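Local coordinates for protein beta-N-acetylglucosaminidase (Thermotoga maritima, PDB 3WO8) that probably hydrolyses terminal non-reducing N-acetyl-D-hexosamine residues from N-acetyl-beta-D-hexosaminides, as a TIM-barrel glycosidase of glycosyl hydrolase family 3, at residues G376-I381 against F414-P419; F438-P443 against I463-S468. One frame throughout, in Å; residues are numbered along the deposited sequence.

Interaction 1 (G376-I381 against F414-P419)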
# COMPACT_ATOMS: atom_id res chain seq x y z
N GLY B 376 -14.06 9.88 4.02
CA GLY B 376 -14.07 8.88 2.95
C GLY B 376 -14.74 7.59 3.42
O GLY B 376 -15.33 6.82 2.64
N ASP B 377 -14.62 7.39 4.74
CA ASP B 377 -15.18 6.26 5.43
C ASP B 377 -16.70 6.29 5.42
O ASP B 377 -17.37 5.31 5.12
CB ASP B 377 -14.65 6.24 6.86
CG ASP B 377 -13.22 5.64 7.00
OD1 ASP B 377 -12.58 5.21 6.00
OD2 ASP B 377 -12.75 5.61 8.17
N TYR B 378 -17.27 7.44 5.72
CA TYR B 378 -18.70 7.54 5.69
C TYR B 378 -19.21 7.32 4.29
O TYR B 378 -20.18 6.58 4.09
CB TYR B 378 -19.18 8.89 6.19
CG TYR B 378 -18.75 9.25 7.56
CD1 TYR B 378 -18.59 8.30 8.53
CD2 TYR B 378 -18.51 10.58 7.89
CE1 TYR B 378 -18.16 8.66 9.81
CE2 TYR B 378 -18.12 10.97 9.16
CZ TYR B 378 -17.94 9.99 10.13
OH TYR B 378 -17.55 10.36 11.39
N ASP B 379 -18.55 7.93 3.30
CA ASP B 379 -18.93 7.69 1.89
C ASP B 379 -19.01 6.21 1.52
O ASP B 379 -19.78 5.79 0.65
CB ASP B 379 -17.92 8.33 0.95
CG ASP B 379 -17.94 9.81 0.99
OD1 ASP B 379 -18.85 10.40 1.61
OD2 ASP B 379 -17.02 10.41 0.39
N GLN B 380 -18.18 5.42 2.18
CA GLN B 380 -18.04 4.00 1.84
C GLN B 380 -19.11 3.06 2.46
O GLN B 380 -19.24 1.90 2.06
CB GLN B 380 -16.65 3.57 2.26
CG GLN B 380 -15.91 2.81 1.18
CD GLN B 380 -14.54 2.50 1.69
OE1 GLN B 380 -13.82 3.43 2.13
NE2 GLN B 380 -14.17 1.20 1.70
N ILE B 381 -19.89 3.59 3.39
CA ILE B 381 -20.85 2.80 4.13
C ILE B 381 -21.93 2.17 3.26
O ILE B 381 -22.31 1.02 3.48
CB ILE B 381 -21.45 3.64 5.25
CG1 ILE B 381 -20.38 3.88 6.30
CG2 ILE B 381 -22.66 2.93 5.87
CD1 ILE B 381 -20.78 4.80 7.42
N PHE B 414 -26.03 6.14 11.52
CA PHE B 414 -24.62 6.11 11.81
C PHE B 414 -24.29 7.47 12.39
O PHE B 414 -24.50 8.48 11.73
CB PHE B 414 -23.83 5.86 10.55
CG PHE B 414 -24.06 4.51 9.94
CD1 PHE B 414 -25.06 4.32 9.04
CD2 PHE B 414 -23.19 3.46 10.20
CE1 PHE B 414 -25.24 3.08 8.45
CE2 PHE B 414 -23.36 2.21 9.63
CZ PHE B 414 -24.39 2.03 8.74
N VAL B 415 -23.77 7.46 13.61
CA VAL B 415 -23.55 8.63 14.41
C VAL B 415 -22.07 8.88 14.60
O VAL B 415 -21.35 8.05 15.13
CB VAL B 415 -24.14 8.44 15.81
CG1 VAL B 415 -23.94 9.69 16.63
CG2 VAL B 415 -25.62 8.11 15.72
N ALA B 416 -21.62 10.03 14.14
CA ALA B 416 -20.25 10.46 14.36
C ALA B 416 -20.18 11.06 15.75
O ALA B 416 -19.39 10.64 16.59
CB ALA B 416 -19.86 11.51 13.31
N ASP B 417 -21.02 12.05 15.98
CA ASP B 417 -21.14 12.66 17.27
C ASP B 417 -22.46 13.40 17.39
O ASP B 417 -23.25 13.45 16.44
CB ASP B 417 -19.93 13.57 17.54
CG ASP B 417 -19.93 14.83 16.69
OD1 ASP B 417 -19.82 14.70 15.46
OD2 ASP B 417 -19.98 15.93 17.26
N ILE B 418 -22.70 13.97 18.55
CA ILE B 418 -23.96 14.64 18.83
C ILE B 418 -23.63 16.01 19.45
O ILE B 418 -23.56 16.16 20.65
CB ILE B 418 -24.86 13.74 19.71
CG1 ILE B 418 -24.08 13.09 20.87
CG2 ILE B 418 -25.36 12.54 18.92
CD1 ILE B 418 -23.47 14.02 21.91
N PRO B 419 -23.39 17.02 18.62
CA PRO B 419 -22.92 18.29 19.18
C PRO B 419 -23.98 19.13 19.90
O PRO B 419 -23.66 19.83 20.84
CB PRO B 419 -22.38 19.04 17.96
CG PRO B 419 -23.12 18.48 16.80
CD PRO B 419 -23.60 17.10 17.16
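One face of the Phe414 ring carries the methyl CG2 of Ile381, which sits 3.8 Å from the ring centroid and 25° off its normal, a CH-pi contact displaced toward the rim, with Phe414 CZ the nearest ring atom at 3.5 Å. The other branch of the isoleucine runs back along the phenylalanine the opposite way, bringing Ile381 CD1 to 3.9 Å from Phe414 CD2. With CG2 anti to the backbone N and CG1 beside it (chi1 -70°), the two branches spread over the aromatic side chain from ring tip to root. One helical turn away, the Tyr378 ring meets Ala416 obliquely through its far end: Tyr378 OH comes nearest, 3.2 Å from Ala416 CB, with the methyl off to one side of the C-O bond and Tyr378 CZ 4.0 Å from it. No hydrogen bond joins the two segments. Cutting Phe414 back to an alanine would remove the ring under Ile381 CG2 and CD1 and is likely to leave a gap between helix and strand. Val362 of strand 357-363 touches Tyr378, Ile381 and Phe414. This is the apolar helix-on-sheet packing of an alpha/beta domain, helix 374-385 against strand 411-415 and the loop leaving its C-terminal end.

Interaction 2 (F438-P443 against I463-S468)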
# COMPACT_ATOMS: atom_id res chain seq x y z
N PHE B 438 -25.53 3.36 15.08
CA PHE B 438 -24.13 2.92 15.07
C PHE B 438 -23.32 4.05 15.71
O PHE B 438 -23.18 5.14 15.13
CB PHE B 438 -23.63 2.65 13.67
CG PHE B 438 -24.07 1.35 13.10
CD1 PHE B 438 -25.35 1.16 12.73
CD2 PHE B 438 -23.17 0.34 12.88
CE1 PHE B 438 -25.77 -0.04 12.17
CE2 PHE B 438 -23.56 -0.87 12.31
CZ PHE B 438 -24.87 -1.06 11.95
N VAL B 439 -22.85 3.80 16.93
CA VAL B 439 -21.96 4.74 17.61
C VAL B 439 -20.56 4.44 17.09
O VAL B 439 -19.92 3.42 17.42
CB VAL B 439 -22.08 4.66 19.15
CG1 VAL B 439 -21.02 5.53 19.83
CG2 VAL B 439 -23.47 5.09 19.60
N LEU B 440 -20.14 5.32 16.21
CA LEU B 440 -18.96 5.10 15.38
C LEU B 440 -17.66 5.53 16.03
O LEU B 440 -16.62 4.94 15.77
CB LEU B 440 -19.14 5.80 14.04
CG LEU B 440 -19.44 4.91 12.81
CD1 LEU B 440 -19.99 3.51 13.09
CD2 LEU B 440 -20.38 5.66 11.88
N ARG B 441 -17.76 6.53 16.92
CA ARG B 441 -16.59 7.18 17.48
C ARG B 441 -16.51 7.08 19.01
O ARG B 441 -15.90 6.17 19.57
CB ARG B 441 -16.52 8.62 16.97
CG ARG B 441 -16.27 8.69 15.47
CD ARG B 441 -16.21 10.11 14.99
NE ARG B 441 -15.01 10.80 15.45
CZ ARG B 441 -14.30 11.67 14.73
NH1 ARG B 441 -14.68 11.95 13.47
NH2 ARG B 441 -13.21 12.24 15.25
N ASN B 442 -17.11 8.02 19.68
CA ASN B 442 -16.97 8.09 21.12
C ASN B 442 -18.01 7.25 21.80
O ASN B 442 -19.19 7.55 21.74
CB ASN B 442 -17.16 9.53 21.54
CG ASN B 442 -16.69 9.80 22.96
OD1 ASN B 442 -16.54 8.89 23.79
ND2 ASN B 442 -16.43 11.06 23.23
N PRO B 443 -17.59 6.20 22.50
CA PRO B 443 -18.59 5.31 23.10
C PRO B 443 -19.37 5.91 24.29
O PRO B 443 -20.35 5.32 24.76
CB PRO B 443 -17.76 4.06 23.53
CG PRO B 443 -16.34 4.35 23.13
CD PRO B 443 -16.23 5.82 22.89
N ILE B 463 -13.93 -1.93 7.85
CA ILE B 463 -13.87 -3.29 8.39
C ILE B 463 -14.73 -3.43 9.65
O ILE B 463 -15.41 -4.43 9.86
CB ILE B 463 -12.42 -3.74 8.64
CG1 ILE B 463 -12.35 -5.23 9.01
CG2 ILE B 463 -11.81 -2.94 9.76
CD1 ILE B 463 -13.25 -6.14 8.21
N SER B 464 -14.76 -2.40 10.45
CA SER B 464 -15.51 -2.49 11.70
C SER B 464 -16.99 -2.57 11.43
O SER B 464 -17.66 -3.40 11.97
CB SER B 464 -15.16 -1.32 12.60
OG SER B 464 -13.73 -1.28 12.75
N ILE B 465 -17.47 -1.71 10.55
CA ILE B 465 -18.88 -1.70 10.12
C ILE B 465 -19.23 -3.03 9.42
O ILE B 465 -20.25 -3.62 9.72
CB ILE B 465 -19.19 -0.49 9.19
CG1 ILE B 465 -19.00 0.80 9.97
CG2 ILE B 465 -20.62 -0.53 8.72
CD1 ILE B 465 -19.41 2.06 9.27
N TYR B 466 -18.37 -3.51 8.54
CA TYR B 466 -18.61 -4.77 7.88
C TYR B 466 -18.74 -5.90 8.90
O TYR B 466 -19.74 -6.61 8.91
CB TYR B 466 -17.45 -5.07 6.96
CG TYR B 466 -17.56 -6.34 6.18
CD1 TYR B 466 -18.46 -6.47 5.15
CD2 TYR B 466 -16.73 -7.41 6.45
CE1 TYR B 466 -18.55 -7.64 4.41
CE2 TYR B 466 -16.82 -8.59 5.73
CZ TYR B 466 -17.72 -8.70 4.72
OH TYR B 466 -17.79 -9.86 4.03
N LYS B 467 -17.73 -6.05 9.76
CA LYS B 467 -17.76 -7.08 10.79
C LYS B 467 -19.02 -6.99 11.65
O LYS B 467 -19.66 -8.01 11.90
CB LYS B 467 -16.54 -7.04 11.69
CG LYS B 467 -15.20 -7.34 11.03
CD LYS B 467 -15.11 -8.69 10.35
CE LYS B 467 -15.47 -9.84 11.27
NZ LYS B 467 -14.89 -11.09 10.69
N SER B 468 -19.41 -5.81 12.10
CA SER B 468 -20.66 -5.72 12.86
C SER B 468 -21.89 -6.37 12.16
O SER B 468 -22.67 -7.05 12.81
CB SER B 468 -21.02 -4.27 13.16
OG SER B 468 -20.00 -3.68 13.92
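Helix-on-sheet packing in the C-terminal alpha/beta domain brings helix 462-471 against strand 435-439 and the turn that follows it. Leu440 and Ile465 make the apolar part: their side chains cross at about a right angle and meet through terminal methyls, Leu440 CD1 lying 4.1 Å from Ile465 CD1. Ile465 reaches that far because CG1 stands anti to the carbonyl carbon and CD1 extends the chain (chi2 -173°). On the next turn of the helix, Ser468 CB approaches the Phe438 ring obliquely, 4.3 Å from Phe438 CE2. The serine offers carbon to the ring and turns its hydroxyl back to its own helix, where Ser468 OG donates to Ser464 O at 3.1 Å. That carbonyl also takes the backbone bond from Ser468 N at 3.0 Å, the two donors coming from opposite faces of its plane, with OG tilted 34° out of it. The serine's polar end is thus satisfied in a buried place. Beyond the strand end, Arg441 forms a salt bridge with Asp139 of the second subunit. Val455 of strand 453-456 touches both Phe438 and Ser468, Ile463 and Ser464 pack on Ser340 of helix 334-342, and Ile465 meets Ile381 of helix 374-385.

Interactions 1 and 2, their centres 10 Å apart, lie side by side between the same sheet and two neighbouring helices of the C-terminal domain: strands 411-415 and 435-439 are parallel neighbours, probably hydrogen-bonded from Val415 N to Phe438 O (2.8 Å) and from Leu440 N to Val415 O (3.2 Å). The rings of Phe414 and Phe438 stack on each other, and above them the two helices touch, with Ile381 CD1 3.6 Å from Ile465 CD1. The isoleucines therefore join both contacts into a continuous apolar core. Just past the strand ends, Ala416 O packs on Arg441 CB at 3.5 Å. The turn carrying Arg441 meets the second subunit, linking this core to the dimer interface.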